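Local coordinates for protein glucosamine-6-phosphate deaminase (Thermotoga maritima, PDB 1J5X) that is a sugar isomerase (SIS) domain protein that folds into two alpha/beta units, each built on a parallel sheet, at residues F74-K79 with N303-A308; K202-I207 with G319-I324; S221-V226 with F309-P314. All blocks are in the same frame, centred on the assembly; numbering follows the deposited sequence.

Contact 1: F74-K79 with N303-A308; sequences FERVLK and NDWKSA
The guanidinium of R76 lies flat on the indole of W305, a cation-pi stack that joins helix 62-78 of the SIS domain to the short 3-10 segment 305-307, in the loop between strand 289-293 and helix 313-326. Contact is tight over the five-membered ring: NE1 of W305 sits over the centre of the guanidinium, 3.1 Å from CZ of R76, and the two planes are 12° apart. The long axes of the two side chains cross at about a right angle, which spreads the guanidinium over the indole: NE of R76 lies 3.3 Å from CD1 of W305, while NH2 of R76 reaches 3.4 Å from CZ2 of W305 on the six-membered ring. R76 gets there by leaving its helix with CG anti to the backbone N (chi1 -177°) and bending at chi3. No hydrogen bond crosses the contact; R76 spends its NE on a salt bridge to E222, which helps to set the rotation of the guanidinium. F223 meets the indole edge-to-face. Away from the stack the contact is a loose, surface one: R76 and W305 are both partly exposed, and beside the tryptophan the side chains of D304 and K306 meet in a long salt bridge. There the loop is shaped by an Asx turn, in which N of K306 donates to OD1 of D304 over 3.1 Å, from above the carboxylate plane.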
ATOM      1  N   PHE A  74      -9.753   2.140   8.936  1.00 17.60           N
ATOM      2  CA  PHE A  74     -10.096   2.368  10.351  1.00 19.23           C
ATOM      3  C   PHE A  74     -11.315   3.259  10.537  1.00 20.37           C
ATOM      4  O   PHE A  74     -12.201   2.973  11.365  1.00 21.09           O
ATOM      5  CB  PHE A  74      -8.940   3.016  11.114  1.00 20.05           C
ATOM      6  CG  PHE A  74      -8.140   2.023  11.870  1.00 18.69           C
ATOM      7  CD1 PHE A  74      -7.442   1.033  11.191  1.00 21.74           C
ATOM      8  CD2 PHE A  74      -8.048   2.094  13.270  1.00 24.55           C
ATOM      9  CE1 PHE A  74      -6.660   0.129  11.883  1.00 22.47           C
ATOM     10  CE2 PHE A  74      -7.266   1.187  13.982  1.00 21.40           C
ATOM     11  CZ  PHE A  74      -6.574   0.209  13.300  1.00 24.30           C
ATOM     12  N   GLU A  75     -11.364   4.339   9.784  1.00 19.49           N
ATOM     13  CA  GLU A  75     -12.513   5.225   9.869  1.00 21.69           C
ATOM     14  C   GLU A  75     -13.754   4.447   9.403  1.00 20.54           C
ATOM     15  O   GLU A  75     -14.831   4.581   9.994  1.00 24.17           O
ATOM     16  CB  GLU A  75     -12.356   6.435   8.949  1.00 25.06           C
ATOM     17  CG  GLU A  75     -13.554   7.348   9.015  1.00 30.67           C
ATOM     18  CD  GLU A  75     -13.426   8.675   8.211  1.00 36.71           C
ATOM     19  OE1 GLU A  75     -12.798   8.705   7.134  1.00 35.30           O
ATOM     20  OE2 GLU A  75     -14.000   9.687   8.669  1.00 40.44           O
ATOM     21  N   ARG A  76     -13.597   3.651   8.370  1.00 17.91           N
ATOM     22  CA  ARG A  76     -14.730   2.879   7.811  1.00 19.46           C
ATOM     23  C   ARG A  76     -15.282   1.843   8.802  1.00 20.16           C
ATOM     24  O   ARG A  76     -16.509   1.740   9.032  1.00 18.84           O
ATOM     25  CB  ARG A  76     -14.285   2.149   6.526  1.00 19.46           C
ATOM     26  CG  ARG A  76     -15.420   1.370   5.813  1.00 19.88           C
ATOM     27  CD  ARG A  76     -14.985   0.638   4.558  1.00 16.83           C
ATOM     28  NE  ARG A  76     -14.347   1.514   3.554  1.00 19.30           N
ATOM     29  CZ  ARG A  76     -14.993   2.370   2.768  1.00 22.09           C
ATOM     30  NH1 ARG A  76     -16.331   2.490   2.851  1.00 22.23           N
ATOM     31  NH2 ARG A  76     -14.317   3.132   1.888  1.00 19.99           N
ATOM     32  N   VAL A  77     -14.405   1.056   9.388  1.00 17.26           N
ATOM     33  CA  VAL A  77     -14.909   0.017  10.278  1.00 21.15           C
ATOM     34  C   VAL A  77     -15.054   0.386  11.725  1.00 21.19           C
ATOM     35  O   VAL A  77     -15.906  -0.211  12.423  1.00 21.98           O
ATOM     36  CB  VAL A  77     -14.104  -1.318  10.163  1.00 21.11           C
ATOM     37  CG1 VAL A  77     -13.989  -1.744   8.688  1.00 19.78           C
ATOM     38  CG2 VAL A  77     -12.741  -1.176  10.802  1.00 25.69           C
ATOM     39  N   LEU A  78     -14.294   1.356  12.220  1.00 19.34           N
ATOM     40  CA  LEU A  78     -14.441   1.740  13.636  1.00 21.55           C
ATOM     41  C   LEU A  78     -15.227   3.031  13.839  1.00 23.11           C
ATOM     42  O   LEU A  78     -15.536   3.377  14.962  1.00 22.21           O
ATOM     43  CB  LEU A  78     -13.059   1.922  14.313  1.00 19.26           C
ATOM     44  CG  LEU A  78     -12.341   0.594  14.493  1.00 20.30           C
ATOM     45  CD1 LEU A  78     -10.862   0.882  14.850  1.00 23.08           C
ATOM     46  CD2 LEU A  78     -13.019  -0.191  15.665  1.00 22.98           C
ATOM     47  N   LYS A  79     -15.535   3.725  12.749  1.00 23.09           N
ATOM     48  CA  LYS A  79     -16.267   4.980  12.795  1.00 24.63           C
ATOM     49  C   LYS A  79     -15.617   6.010  13.684  1.00 26.07           C
ATOM     50  O   LYS A  79     -16.286   6.649  14.456  1.00 25.37           O
ATOM     51  CB  LYS A  79     -17.713   4.756  13.323  1.00 26.90           C
ATOM     52  CG  LYS A  79     -18.420   3.641  12.701  1.00 32.26           C
ATOM     53  CD  LYS A  79     -18.353   3.704  11.223  1.00 35.75           C
ATOM     54  CE  LYS A  79     -18.997   2.452  10.644  1.00 38.28           C
ATOM     55  NZ  LYS A  79     -20.292   2.826   9.990  1.00 42.03           N
ATOM     56  N   ASN A 303     -14.032  -7.444  -4.752  1.00 16.34           N
ATOM     57  CA  ASN A 303     -14.093  -5.983  -4.891  1.00 18.59           C
ATOM     58  C   ASN A 303     -14.445  -5.319  -3.569  1.00 18.87           C
ATOM     59  O   ASN A 303     -14.695  -4.098  -3.494  1.00 19.99           O
ATOM     60  CB  ASN A 303     -15.082  -5.572  -5.983  1.00 20.51           C
ATOM     61  CG  ASN A 303     -14.645  -6.063  -7.349  1.00 25.47           C
ATOM     62  OD1 ASN A 303     -13.441  -6.119  -7.631  1.00 20.52           O
ATOM     63  ND2 ASN A 303     -15.604  -6.411  -8.205  1.00 25.62           N
ATOM     64  N   ASP A 304     -14.403  -6.105  -2.509  1.00 18.46           N
ATOM     65  CA  ASP A 304     -14.685  -5.560  -1.184  1.00 20.80           C
ATOM     66  C   ASP A 304     -13.370  -4.961  -0.665  1.00 18.67           C
ATOM     67  O   ASP A 304     -12.283  -5.444  -1.049  1.00 18.32           O
ATOM     68  CB  ASP A 304     -15.095  -6.652  -0.229  1.00 27.09           C
ATOM     69  CG  ASP A 304     -15.305  -6.129   1.137  1.00 30.08           C
ATOM     70  OD1 ASP A 304     -14.515  -6.528   2.007  1.00 29.05           O
ATOM     71  OD2 ASP A 304     -16.226  -5.268   1.326  1.00 33.93           O
ATOM     72  N   TRP A 305     -13.503  -4.000   0.227  1.00 16.57           N
ATOM     73  CA  TRP A 305     -12.336  -3.256   0.768  1.00 16.35           C
ATOM     74  C   TRP A 305     -11.276  -4.130   1.414  1.00 19.73           C
ATOM     75  O   TRP A 305     -10.102  -3.753   1.407  1.00 19.07           O
ATOM     76  CB  TRP A 305     -12.775  -2.209   1.797  1.00 17.23           C
ATOM     77  CG  TRP A 305     -13.795  -1.231   1.195  1.00 17.58           C
ATOM     78  CD1 TRP A 305     -15.097  -1.039   1.609  1.00 19.87           C
ATOM     79  CD2 TRP A 305     -13.569  -0.306   0.125  1.00 17.18           C
ATOM     80  NE1 TRP A 305     -15.695  -0.035   0.862  1.00 18.27           N
ATOM     81  CE2 TRP A 305     -14.780   0.433  -0.057  1.00 19.29           C
ATOM     82  CE3 TRP A 305     -12.473  -0.025  -0.711  1.00 18.31           C
ATOM     83  CZ2 TRP A 305     -14.910   1.447  -1.036  1.00 19.58           C
ATOM     84  CZ3 TRP A 305     -12.617   0.979  -1.689  1.00 19.04           C
ATOM     85  CH2 TRP A 305     -13.839   1.709  -1.833  1.00 20.71           C
ATOM     86  N   LYS A 306     -11.691  -5.264   1.984  1.00 19.73           N
ATOM     87  CA  LYS A 306     -10.737  -6.168   2.635  1.00 20.34           C
ATOM     88  C   LYS A 306      -9.643  -6.667   1.671  1.00 17.68           C
ATOM     89  O   LYS A 306      -8.579  -7.083   2.119  1.00 20.45           O
ATOM     90  CB  LYS A 306     -11.466  -7.406   3.223  1.00 20.56           C
ATOM     91  CG  LYS A 306     -12.211  -7.133   4.563  1.00 19.41           C
ATOM     92  CD  LYS A 306     -12.749  -8.497   5.128  1.00 19.20           C
ATOM     93  CE  LYS A 306     -13.819  -8.252   6.237  1.00 24.45           C
ATOM     94  NZ  LYS A 306     -14.938  -7.385   5.814  1.00 27.20           N
ATOM     95  N   SER A 307      -9.903  -6.675   0.365  1.00 18.42           N
ATOM     96  CA  SER A 307      -8.883  -7.170  -0.571  1.00 16.21           C
ATOM     97  C   SER A 307      -7.695  -6.162  -0.707  1.00 15.33           C
ATOM     98  O   SER A 307      -6.753  -6.441  -1.445  1.00 16.72           O
ATOM     99  CB  SER A 307      -9.499  -7.371  -1.984  1.00 17.72           C
ATOM    100  OG  SER A 307     -10.007  -6.128  -2.459  1.00 17.89           O
ATOM    101  N   ALA A 308      -7.778  -5.015  -0.053  1.00 15.35           N
ATOM    102  CA  ALA A 308      -6.726  -4.000  -0.175  1.00 17.63           C
ATOM    103  C   ALA A 308      -5.338  -4.556   0.086  1.00 16.55           C
ATOM    104  O   ALA A 308      -4.404  -4.153  -0.626  1.00 19.84           O
ATOM    105  CB  ALA A 308      -6.995  -2.792   0.753  1.00 16.96           C
TER

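Contact 2: K202-I207 with G319-I324; sequences KVIEKI and GYQKAI
I204 of helix 184-205 meets the side chain of Q321 from helix 313-326, and the two six-residue segments of this alpha/beta fold touch through that one extended glutamine. The nearest CA atoms, those of E205 and Q321, are 7.6 Å apart. The CG2 branch of I204, anti to the backbone N, is directed at the amide and stops 3.7 Å from OE1 of Q321. This buried isoleucine also packs on I317 and L318, about one turn earlier in the partner helix. At E205 the contact passes to the backbone, with CA 3.4 Å from OE1 of Q321 and the side chain adding just its CB, 4.1 Å from that same oxygen. The carboxylate extends onward, where OE1 of E205 takes a weak hydrogen bond from NE1 of W201. Q321 reaches across with CG anti to its carbonyl carbon (chi1 -66°) and the chain straight beyond. N of E205 lies 3.5 Å from OE1 of Q321, but at too poor an angle to bond. The glutamine amide instead gives a weak hydrogen bond from NE2 to the carbonyl of W201, so this polar group meets 202-207 itself through van der Waals contact alone.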
ATOM      1  N   LYS A 202       0.840 -13.971 -15.028  1.00 31.52           N
ATOM      2  CA  LYS A 202       0.564 -14.354 -16.412  1.00 31.87           C
ATOM      3  C   LYS A 202      -0.174 -13.313 -17.228  1.00 30.87           C
ATOM      4  O   LYS A 202       0.104 -13.155 -18.420  1.00 30.59           O
ATOM      5  CB  LYS A 202      -0.161 -15.727 -16.467  1.00 35.35           C
ATOM      6  CG  LYS A 202      -1.508 -15.779 -15.742  1.00 43.68           C
ATOM      7  CD  LYS A 202      -2.670 -15.077 -16.502  1.00 46.08           C
ATOM      8  CE  LYS A 202      -3.058 -15.790 -17.822  1.00 49.26           C
ATOM      9  NZ  LYS A 202      -3.960 -14.968 -18.712  1.00 48.96           N
ATOM     10  N   VAL A 203      -1.116 -12.602 -16.615  1.00 28.93           N
ATOM     11  CA  VAL A 203      -1.841 -11.553 -17.300  1.00 26.81           C
ATOM     12  C   VAL A 203      -0.872 -10.403 -17.660  1.00 25.85           C
ATOM     13  O   VAL A 203      -0.931  -9.849 -18.761  1.00 26.48           O
ATOM     14  CB  VAL A 203      -2.976 -10.961 -16.383  1.00 25.81           C
ATOM     15  CG1 VAL A 203      -3.508  -9.678 -16.957  1.00 27.76           C
ATOM     16  CG2 VAL A 203      -4.125 -12.019 -16.185  1.00 27.16           C
ATOM     17  N   ILE A 204       0.008 -10.041 -16.733  1.00 24.27           N
ATOM     18  CA  ILE A 204       0.916  -8.918 -16.976  1.00 24.47           C
ATOM     19  C   ILE A 204       2.017  -9.325 -17.996  1.00 27.67           C
ATOM     20  O   ILE A 204       2.500  -8.507 -18.767  1.00 25.17           O
ATOM     21  CB  ILE A 204       1.517  -8.417 -15.644  1.00 25.94           C
ATOM     22  CG1 ILE A 204       0.377  -7.892 -14.735  1.00 27.88           C
ATOM     23  CG2 ILE A 204       2.546  -7.240 -15.914  1.00 25.38           C
ATOM     24  CD1 ILE A 204       0.774  -7.591 -13.281  1.00 24.99           C
ATOM     25  N   GLU A 205       2.373 -10.600 -18.020  1.00 27.78           N
ATOM     26  CA  GLU A 205       3.360 -11.063 -18.998  1.00 30.92           C
ATOM     27  C   GLU A 205       2.890 -10.806 -20.460  1.00 30.23           C
ATOM     28  O   GLU A 205       3.710 -10.690 -21.363  1.00 29.41           O
ATOM     29  CB  GLU A 205       3.581 -12.541 -18.781  1.00 34.07           C
ATOM     30  CG  GLU A 205       4.966 -12.997 -19.037  1.00 41.93           C
ATOM     31  CD  GLU A 205       5.186 -14.400 -18.480  1.00 44.24           C
ATOM     32  OE1 GLU A 205       6.327 -14.658 -18.036  1.00 47.36           O
ATOM     33  OE2 GLU A 205       4.231 -15.222 -18.479  1.00 45.64           O
ATOM     34  N   LYS A 206       1.583 -10.733 -20.685  1.00 28.17           N
ATOM     35  CA  LYS A 206       1.010 -10.526 -22.019  1.00 30.90           C
ATOM     36  C   LYS A 206       1.008  -9.090 -22.484  1.00 31.62           C
ATOM     37  O   LYS A 206       0.708  -8.804 -23.628  1.00 31.72           O
ATOM     38  CB  LYS A 206      -0.427 -11.050 -22.073  1.00 31.68           C
ATOM     39  CG  LYS A 206      -0.577 -12.577 -21.920  1.00 35.45           C
ATOM     40  CD  LYS A 206      -2.039 -12.988 -21.984  1.00 40.62           C
ATOM     41  CE  LYS A 206      -2.226 -14.528 -21.895  1.00 44.43           C
ATOM     42  NZ  LYS A 206      -1.125 -15.338 -22.564  1.00 49.28           N
ATOM     43  N   ILE A 207       1.312  -8.162 -21.572  1.00 32.11           N
ATOM     44  CA  ILE A 207       1.352  -6.757 -21.947  1.00 30.38           C
ATOM     45  C   ILE A 207       2.669  -6.486 -22.670  1.00 28.85           C
ATOM     46  O   ILE A 207       3.720  -6.968 -22.264  1.00 30.00           O
ATOM     47  CB  ILE A 207       1.281  -5.785 -20.693  1.00 28.44           C
ATOM     48  CG1 ILE A 207       0.024  -6.093 -19.875  1.00 30.00           C
ATOM     49  CG2 ILE A 207       1.274  -4.305 -21.185  1.00 28.26           C
ATOM     50  CD1 ILE A 207      -0.038  -5.427 -18.486  1.00 28.36           C
ATOM     51  N   GLY A 319       5.995  -3.634 -11.927  1.00 24.42           N
ATOM     52  CA  GLY A 319       7.255  -2.922 -11.744  1.00 27.22           C
ATOM     53  C   GLY A 319       8.430  -3.838 -12.062  1.00 27.78           C
ATOM     54  O   GLY A 319       9.397  -3.445 -12.771  1.00 25.63           O
ATOM     55  N   TYR A 320       8.367  -5.047 -11.512  1.00 25.34           N
ATOM     56  CA  TYR A 320       9.449  -6.014 -11.709  1.00 26.50           C
ATOM     57  C   TYR A 320       9.626  -6.352 -13.195  1.00 29.26           C
ATOM     58  O   TYR A 320      10.717  -6.221 -13.776  1.00 28.38           O
ATOM     59  CB  TYR A 320       9.182  -7.269 -10.918  1.00 28.33           C
ATOM     60  CG  TYR A 320      10.329  -8.251 -11.055  1.00 31.07           C
ATOM     61  CD1 TYR A 320      10.384  -9.148 -12.119  1.00 30.18           C
ATOM     62  CD2 TYR A 320      11.399  -8.216 -10.157  1.00 31.74           C
ATOM     63  CE1 TYR A 320      11.486  -9.994 -12.280  1.00 32.39           C
ATOM     64  CE2 TYR A 320      12.501  -9.044 -10.314  1.00 33.91           C
ATOM     65  CZ  TYR A 320      12.541  -9.926 -11.375  1.00 34.74           C
ATOM     66  OH  TYR A 320      13.685 -10.723 -11.527  1.00 38.52           O
ATOM     67  N   GLN A 321       8.549  -6.763 -13.823  1.00 28.71           N
ATOM     68  CA  GLN A 321       8.637  -7.128 -15.224  1.00 30.66           C
ATOM     69  C   GLN A 321       9.077  -5.958 -16.083  1.00 30.92           C
ATOM     70  O   GLN A 321       9.830  -6.146 -17.061  1.00 30.60           O
ATOM     71  CB  GLN A 321       7.281  -7.700 -15.716  1.00 28.74           C
ATOM     72  CG  GLN A 321       6.933  -9.052 -15.025  1.00 31.75           C
ATOM     73  CD  GLN A 321       5.752  -9.780 -15.687  1.00 31.68           C
ATOM     74  OE1 GLN A 321       5.407  -9.365 -16.898  1.00 29.04           O
ATOM     75  NE2 GLN A 321       5.149 -10.691 -15.093  1.00 33.35           N
ATOM     76  N   LYS A 322       8.626  -4.745 -15.746  1.00 26.89           N
ATOM     77  CA  LYS A 322       9.011  -3.596 -16.560  1.00 26.37           C
ATOM     78  C   LYS A 322      10.488  -3.301 -16.396  1.00 26.77           C
ATOM     79  O   LYS A 322      11.133  -2.841 -17.363  1.00 30.08           O
ATOM     80  CB  LYS A 322       8.220  -2.318 -16.204  1.00 25.87           C
ATOM     81  CG  LYS A 322       8.673  -1.052 -16.962  1.00 24.66           C
ATOM     82  CD  LYS A 322       8.272  -1.036 -18.444  1.00 27.55           C
ATOM     83  CE  LYS A 322       8.868   0.199 -19.141  1.00 26.91           C
ATOM     84  NZ  LYS A 322       8.442   0.369 -20.551  1.00 29.78           N
ATOM     85  N   ALA A 323      11.025  -3.523 -15.206  1.00 25.09           N
ATOM     86  CA  ALA A 323      12.437  -3.247 -15.019  1.00 28.63           C
ATOM     87  C   ALA A 323      13.261  -4.217 -15.891  1.00 30.87           C
ATOM     88  O   ALA A 323      14.240  -3.824 -16.540  1.00 31.82           O
ATOM     89  CB  ALA A 323      12.807  -3.423 -13.608  1.00 24.38           C
ATOM     90  N   ILE A 324      12.846  -5.483 -15.901  1.00 30.35           N
ATOM     91  CA  ILE A 324      13.559  -6.509 -16.673  1.00 31.64           C
ATOM     92  C   ILE A 324      13.535  -6.094 -18.121  1.00 33.23           C
ATOM     93  O   ILE A 324      14.555  -6.169 -18.817  1.00 34.85           O
ATOM     94  CB  ILE A 324      12.881  -7.917 -16.505  1.00 33.55           C
ATOM     95  CG1 ILE A 324      13.001  -8.368 -15.053  1.00 33.66           C
ATOM     96  CG2 ILE A 324      13.557  -8.981 -17.439  1.00 31.25           C
ATOM     97  CD1 ILE A 324      14.347  -8.168 -14.452  1.00 40.01           C
TER

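Contact 3: S221-V226 with F309-P314; sequences SEFFGV and FLRTVP
The first turn of helix 222-238 faces a type I beta turn, L310 to V313, that leads into helix 313-326, and the backbones come nearest at V226 and T312, whose CA atoms are 5.8 Å apart. Across the contact, V226 points toward the turn. Its CG1, anti to the backbone N (chi1 166°), packs against the peptide of R311, 3.3 Å from the carbonyl O of R311, and lies 3.6 Å from CG2 of T312. OG1 of T312 is hydrogen-bonded to NE2 of Q316 in the helix that follows. Helix 222-238 follows strand 214-218 of the four-stranded parallel sheet, so the contact packs the start of a helix in this alpha/beta unit against the segment leading into the last helix of the chain. One residue earlier in the turn, R311 runs extended from CG to NE across one face of the F223 ring. CD of R311 makes a CH-pi contact 3.8 Å from the ring centroid, displaced toward the rim, and the guanidinium continues the overlap as a stack with planes 18° apart. CE2 of F223 lies over the centre of the guanidinium, and CZ of F223 is 3.4 Å from NE of R311. Polar partners hold the buried guanidinium in this plane: NE bonds to S307, NH1 to Q267 and the carbonyl of V293, and NH2 to the carbonyl of S302.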
ATOM      1  N   SER A 221     -10.839   5.553  -2.400  1.00 16.39           N
ATOM      2  CA  SER A 221     -10.688   5.355  -0.969  1.00 17.19           C
ATOM      3  C   SER A 221      -9.512   4.449  -0.649  1.00 15.00           C
ATOM      4  O   SER A 221      -8.404   4.796  -1.026  1.00 17.47           O
ATOM      5  CB  SER A 221     -11.996   4.767  -0.409  1.00 18.19           C
ATOM      6  OG  SER A 221     -13.070   5.600  -0.795  1.00 21.77           O
ATOM      7  N   GLU A 222      -9.722   3.344   0.079  1.00 13.90           N
ATOM      8  CA  GLU A 222      -8.591   2.444   0.343  1.00 14.37           C
ATOM      9  C   GLU A 222      -7.851   2.059  -0.961  1.00 17.67           C
ATOM     10  O   GLU A 222      -6.600   1.900  -0.924  1.00 15.46           O
ATOM     11  CB  GLU A 222      -9.010   1.130   0.981  1.00 17.13           C
ATOM     12  CG  GLU A 222      -9.419   1.234   2.428  1.00 14.83           C
ATOM     13  CD  GLU A 222     -10.951   1.633   2.576  1.00 19.72           C
ATOM     14  OE1 GLU A 222     -11.489   2.359   1.721  1.00 17.25           O
ATOM     15  OE2 GLU A 222     -11.580   1.261   3.589  1.00 17.59           O
ATOM     16  N   PHE A 223      -8.592   1.908  -2.064  1.00 14.49           N
ATOM     17  CA  PHE A 223      -7.941   1.521  -3.344  1.00 17.17           C
ATOM     18  C   PHE A 223      -7.138   2.650  -3.982  1.00 16.72           C
ATOM     19  O   PHE A 223      -6.351   2.401  -4.906  1.00 21.08           O
ATOM     20  CB  PHE A 223      -8.968   0.967  -4.309  1.00 16.13           C
ATOM     21  CG  PHE A 223      -9.568  -0.353  -3.845  1.00 16.09           C
ATOM     22  CD1 PHE A 223      -9.111  -0.980  -2.647  1.00 14.67           C
ATOM     23  CD2 PHE A 223     -10.594  -0.929  -4.593  1.00 15.47           C
ATOM     24  CE1 PHE A 223      -9.652  -2.181  -2.186  1.00 15.57           C
ATOM     25  CE2 PHE A 223     -11.175  -2.127  -4.161  1.00 18.13           C
ATOM     26  CZ  PHE A 223     -10.702  -2.767  -2.949  1.00 15.44           C
ATOM     27  N   PHE A 224      -7.381   3.887  -3.542  1.00 16.37           N
ATOM     28  CA  PHE A 224      -6.555   5.032  -3.979  1.00 16.29           C
ATOM     29  C   PHE A 224      -5.213   4.864  -3.253  1.00 16.52           C
ATOM     30  O   PHE A 224      -4.161   5.051  -3.854  1.00 17.81           O
ATOM     31  CB  PHE A 224      -7.150   6.383  -3.548  1.00 14.58           C
ATOM     32  CG  PHE A 224      -6.232   7.531  -3.830  1.00 16.86           C
ATOM     33  CD1 PHE A 224      -5.834   7.805  -5.132  1.00 19.45           C
ATOM     34  CD2 PHE A 224      -5.684   8.256  -2.772  1.00 20.23           C
ATOM     35  CE1 PHE A 224      -4.881   8.782  -5.405  1.00 19.11           C
ATOM     36  CE2 PHE A 224      -4.717   9.266  -3.033  1.00 21.32           C
ATOM     37  CZ  PHE A 224      -4.316   9.508  -4.350  1.00 20.61           C
ATOM     38  N   GLY A 225      -5.246   4.547  -1.954  1.00 14.55           N
ATOM     39  CA  GLY A 225      -3.992   4.310  -1.233  1.00 13.76           C
ATOM     40  C   GLY A 225      -3.208   3.170  -1.918  1.00 15.51           C
ATOM     41  O   GLY A 225      -1.976   3.221  -2.076  1.00 15.33           O
ATOM     42  N   VAL A 226      -3.939   2.116  -2.338  1.00 16.25           N
ATOM     43  CA  VAL A 226      -3.291   0.981  -3.024  1.00 17.46           C
ATOM     44  C   VAL A 226      -2.678   1.524  -4.322  1.00 16.93           C
ATOM     45  O   VAL A 226      -1.594   1.081  -4.724  1.00 16.15           O
ATOM     46  CB  VAL A 226      -4.336  -0.113  -3.411  1.00 17.09           C
ATOM     47  CG1 VAL A 226      -3.744  -1.106  -4.406  1.00 19.73           C
ATOM     48  CG2 VAL A 226      -4.800  -0.858  -2.130  1.00 15.80           C
ATOM     49  N   PHE A 309      -5.210  -5.500   1.032  1.00 15.86           N
ATOM     50  CA  PHE A 309      -3.885  -6.024   1.354  1.00 17.55           C
ATOM     51  C   PHE A 309      -3.230  -6.883   0.244  1.00 19.56           C
ATOM     52  O   PHE A 309      -2.021  -7.201   0.299  1.00 19.11           O
ATOM     53  CB  PHE A 309      -3.914  -6.747   2.683  1.00 18.01           C
ATOM     54  CG  PHE A 309      -4.549  -8.113   2.618  1.00 19.30           C
ATOM     55  CD1 PHE A 309      -5.937  -8.248   2.781  1.00 21.01           C
ATOM     56  CD2 PHE A 309      -3.769  -9.266   2.357  1.00 18.73           C
ATOM     57  CE1 PHE A 309      -6.523  -9.520   2.681  1.00 20.57           C
ATOM     58  CE2 PHE A 309      -4.336 -10.519   2.259  1.00 20.81           C
ATOM     59  CZ  PHE A 309      -5.730 -10.665   2.419  1.00 20.50           C
ATOM     60  N   LEU A 310      -4.005  -7.285  -0.759  1.00 16.12           N
ATOM     61  CA  LEU A 310      -3.445  -8.018  -1.878  1.00 15.65           C
ATOM     62  C   LEU A 310      -3.313  -7.123  -3.121  1.00 18.55           C
ATOM     63  O   LEU A 310      -2.637  -7.485  -4.081  1.00 18.90           O
ATOM     64  CB  LEU A 310      -4.380  -9.133  -2.296  1.00 18.19           C
ATOM     65  CG  LEU A 310      -4.650 -10.314  -1.359  1.00 22.81           C
ATOM     66  CD1 LEU A 310      -5.756 -11.216  -1.983  1.00 22.07           C
ATOM     67  CD2 LEU A 310      -3.338 -11.131  -1.220  1.00 23.12           C
ATOM     68  N   ARG A 311      -4.007  -5.980  -3.148  1.00 16.44           N
ATOM     69  CA  ARG A 311      -4.070  -5.259  -4.404  1.00 15.44           C
ATOM     70  C   ARG A 311      -2.883  -4.487  -4.946  1.00 13.58           C
ATOM     71  O   ARG A 311      -2.997  -3.917  -6.031  1.00 17.66           O
ATOM     72  CB  ARG A 311      -5.338  -4.392  -4.485  1.00 15.36           C
ATOM     73  CG  ARG A 311      -6.657  -5.274  -4.729  1.00 18.06           C
ATOM     74  CD  ARG A 311      -7.897  -4.430  -4.419  1.00 17.88           C
ATOM     75  NE  ARG A 311      -9.166  -5.077  -4.835  1.00 17.01           N
ATOM     76  CZ  ARG A 311      -9.763  -4.843  -6.000  1.00 18.97           C
ATOM     77  NH1 ARG A 311      -9.219  -3.984  -6.883  1.00 16.14           N
ATOM     78  NH2 ARG A 311     -10.946  -5.458  -6.280  1.00 14.18           N
ATOM     79  N   THR A 312      -1.803  -4.426  -4.191  1.00 17.47           N
ATOM     80  CA  THR A 312      -0.583  -3.799  -4.774  1.00 18.57           C
ATOM     81  C   THR A 312       0.269  -4.890  -5.470  1.00 17.55           C
ATOM     82  O   THR A 312       1.229  -4.594  -6.171  1.00 19.55           O
ATOM     83  CB  THR A 312       0.309  -3.039  -3.742  1.00 16.78           C
ATOM     84  OG1 THR A 312       0.852  -3.915  -2.764  1.00 16.12           O
ATOM     85  CG2 THR A 312      -0.523  -1.936  -3.050  1.00 16.29           C
ATOM     86  N   VAL A 313      -0.094  -6.142  -5.311  1.00 19.88           N
ATOM     87  CA  VAL A 313       0.687  -7.221  -5.944  1.00 19.64           C
ATOM     88  C   VAL A 313       0.781  -7.057  -7.478  1.00 21.55           C
ATOM     89  O   VAL A 313       1.872  -7.177  -8.057  1.00 21.46           O
ATOM     90  CB  VAL A 313       0.083  -8.601  -5.578  1.00 19.31           C
ATOM     91  CG1 VAL A 313       0.729  -9.725  -6.416  1.00 21.43           C
ATOM     92  CG2 VAL A 313       0.320  -8.887  -4.125  1.00 17.80           C
ATOM     93  N   PRO A 314      -0.327  -6.806  -8.158  1.00 19.01           N
ATOM     94  CA  PRO A 314      -0.218  -6.640  -9.605  1.00 20.09           C
ATOM     95  C   PRO A 314       0.814  -5.539  -9.982  1.00 22.48           C
ATOM     96  O   PRO A 314       1.613  -5.706 -10.882  1.00 21.49           O
ATOM     97  CB  PRO A 314      -1.617  -6.241 -10.008  1.00 17.57           C
ATOM     98  CG  PRO A 314      -2.487  -7.037  -9.025  1.00 18.60           C
ATOM     99  CD  PRO A 314      -1.758  -6.792  -7.718  1.00 19.55           C
TER

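Contacts 1 and 3 adjoin, with centres 12 Å apart, and are tied by the salt bridge from NE of R76 to OE2 of E222, 2.8 Å long. The 303-308 side of contact 1 also packs on contact 3: OG of S307 lies 3.5 Å from CZ of F223, against the ring on which R311 stacks. Contact 2 stands further off, its centre 18 Å from that of contact 3 and 29 Å from that of contact 1; contacts 1 and 2 do not touch, their nearest atoms being about 14 Å apart. Contact 2 shares helix 313-326 with contact 3, and CD1 of I204 approaches O of P314 to 3.2 Å. Along the chain, contact 3 is nested inside the loop that contact 2 closes.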